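Long-range contact in DNA-3-methyladenine glycosidase II, putative (Deinococcus radiodurans, PDB 2YG9), which is of unproven function but belongs to the helix-hairpin-helix (HhH-GPD) superfamily of base excision DNA repair proteins: residues Thr158-Leu163 / Pro170-Ser175. Numbering follows the deposited sequence.
Sequences TAEMFL and PDVFSS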
loop_
_atom_site.group_PDB
_atom_site.type_symbol
_atom_site.label_atom_id
_atom_site.label_comp_id
_atom_site.label_asym_id
_atom_site.label_seq_id
_atom_site.Cartn_x
_atom_site.Cartn_y
_atom_site.Cartn_z
ATOM N N THR A 158 0.766 4.411 -5.443
ATOM C CA THR A 158 1.840 3.636 -4.844
ATOM C C THR A 158 2.119 4.070 -3.387
ATOM O O THR A 158 2.311 3.236 -2.494
ATOM C CB THR A 158 3.166 3.759 -5.697
ATOM O OG1 THR A 158 2.921 3.257 -7.001
ATOM C CG2 THR A 158 4.309 3.011 -5.053
ATOM N N ALA A 159 2.185 5.381 -3.160
ATOM C CA ALA A 159 2.386 5.933 -1.804
ATOM C C ALA A 159 1.299 5.473 -0.847
ATOM O O ALA A 159 1.578 5.022 0.262
ATOM C CB ALA A 159 2.464 7.478 -1.865
ATOM N N GLU A 160 0.057 5.497 -1.320
ATOM C CA GLU A 160 -1.118 5.100 -0.536
ATOM C C GLU A 160 -1.184 3.611 -0.266
ATOM O O GLU A 160 -1.567 3.194 0.818
ATOM C CB GLU A 160 -2.383 5.539 -1.277
ATOM C CG GLU A 160 -2.602 7.029 -1.261
ATOM C CD GLU A 160 -3.850 7.501 -2.039
ATOM O OE1 GLU A 160 -4.198 6.879 -3.077
ATOM O OE2 GLU A 160 -4.472 8.524 -1.617
ATOM N N MET A 161 -0.794 2.806 -1.250
ATOM C CA MET A 161 -0.715 1.370 -1.073
ATOM C C MET A 161 0.370 1.035 -0.031
ATOM O O MET A 161 0.266 0.072 0.729
ATOM C CB MET A 161 -0.360 0.702 -2.407
ATOM C CG MET A 161 -1.470 0.632 -3.461
ATOM S SD MET A 161 -3.033 0.021 -2.830
ATOM C CE MET A 161 -3.913 1.514 -2.480
ATOM N N PHE A 162 1.445 1.795 -0.067
ATOM C CA PHE A 162 2.551 1.644 0.894
ATOM C C PHE A 162 2.126 1.954 2.355
ATOM O O PHE A 162 2.412 1.215 3.310
ATOM C CB PHE A 162 3.729 2.513 0.430
ATOM C CG PHE A 162 4.918 2.503 1.363
ATOM C CD1 PHE A 162 5.755 1.408 1.425
ATOM C CD2 PHE A 162 5.161 3.568 2.193
ATOM C CE1 PHE A 162 6.842 1.393 2.320
ATOM C CE2 PHE A 162 6.248 3.571 3.058
ATOM C CZ PHE A 162 7.094 2.508 3.096
ATOM N N LEU A 163 1.428 3.049 2.524
ATOM C CA LEU A 163 0.822 3.366 3.812
ATOM C C LEU A 163 -0.097 2.259 4.303
ATOM O O LEU A 163 0.002 1.838 5.479
ATOM C CB LEU A 163 0.020 4.682 3.713
ATOM C CG LEU A 163 0.722 5.995 4.061
ATOM C CD1 LEU A 163 1.968 6.192 3.261
ATOM C CD2 LEU A 163 -0.268 7.132 3.823
ATOM N N PRO A 170 -4.491 2.689 9.185
ATOM C CA PRO A 170 -5.896 2.244 9.161
ATOM C C PRO A 170 -6.922 3.049 8.355
ATOM O O PRO A 170 -8.071 2.595 8.202
ATOM C CB PRO A 170 -6.269 2.324 10.623
ATOM C CG PRO A 170 -5.568 3.558 11.075
ATOM C CD PRO A 170 -4.215 3.470 10.412
ATOM N N ASP A 171 -6.574 4.216 7.827
ATOM C CA ASP A 171 -7.588 5.095 7.328
ATOM C C ASP A 171 -7.287 5.641 5.917
ATOM O O ASP A 171 -7.368 6.853 5.656
ATOM C CB ASP A 171 -7.851 6.234 8.329
ATOM C CG ASP A 171 -9.135 6.947 8.036
ATOM O OD1 ASP A 171 -10.064 6.326 7.460
ATOM O OD2 ASP A 171 -9.230 8.136 8.342
ATOM N N VAL A 172 -6.957 4.720 5.017
ATOM C CA VAL A 172 -6.540 5.057 3.668
ATOM C C VAL A 172 -7.530 4.535 2.625
ATOM O O VAL A 172 -7.682 3.332 2.482
ATOM C CB VAL A 172 -5.180 4.437 3.325
ATOM C CG1 VAL A 172 -4.751 4.878 1.864
ATOM C CG2 VAL A 172 -4.075 4.818 4.383
ATOM N N PHE A 173 -8.188 5.436 1.911
ATOM C CA PHE A 173 -8.933 5.076 0.727
ATOM C C PHE A 173 -8.236 5.734 -0.442
ATOM O O PHE A 173 -8.220 6.947 -0.534
ATOM C CB PHE A 173 -10.387 5.538 0.785
ATOM C CG PHE A 173 -11.189 5.147 -0.439
ATOM C CD1 PHE A 173 -11.728 3.878 -0.557
ATOM C CD2 PHE A 173 -11.349 6.020 -1.489
ATOM C CE1 PHE A 173 -12.413 3.493 -1.707
ATOM C CE2 PHE A 173 -12.071 5.666 -2.600
ATOM C CZ PHE A 173 -12.578 4.388 -2.717
ATOM N N SER A 174 -7.705 4.913 -1.334
ATOM C CA SER A 174 -7.074 5.321 -2.558
ATOM C C SER A 174 -8.092 5.565 -3.684
ATOM O O SER A 174 -8.568 4.647 -4.325
ATOM C CB SER A 174 -6.023 4.271 -2.935
ATOM O OG SER A 174 -5.173 4.728 -3.969
ATOM N N SER A 175 -8.385 6.848 -3.941
ATOM C CA SER A 175 -9.392 7.248 -4.898
ATOM C C SER A 175 -8.913 7.045 -6.339
ATOM O O SER A 175 -9.722 7.053 -7.249
ATOM C CB SER A 175 -9.743 8.684 -4.684
ATOM O OG SER A 175 -8.628 9.468 -5.118
HETATM O O HOH W 1 -6.798 9.198 -2.477
#
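Ser-174 OG donates to Glu-160 OE1 at 2.5 Å, reaching the oxygen on its anti side and 32° out of the carboxylate plane. The glutamate sends an extended arm (chi2 178°) from the helix towards the loop, which brings its carboxylate alongside the serine. The other carboxylate oxygen, Glu-160 OE2, accepts from a water at 2.6 Å; that water takes the N-H of Ser-175 at 3.2 Å, so the two oxygens grip consecutive loop residues, one directly and one through solvent. A salt bridge from OE2 to Arg-156, one turn back, fixes the group and probably favours its charged form. This lies within the all-helical HhH-GPD fold, where the loop leads from helix 156-166 to helix 178-187. Met-161, whose CB points away from the loop, is folded at chi2 (-48°) and again at chi3, which brings its CE to 3.5 Å from Ser-174 CB; Trp-212 also touches this methionine. Val-172 points its two methyls at the helix: CG1 sits 3.8 Å from Glu-160 O and against Glu-160 CB, and CG2 meets Leu-163 CB at 4.2 Å. Val-172 N and O are hydrogen-bonded to Ser-205 OG and Ser-208 OG, tying the loop to helix 204-219.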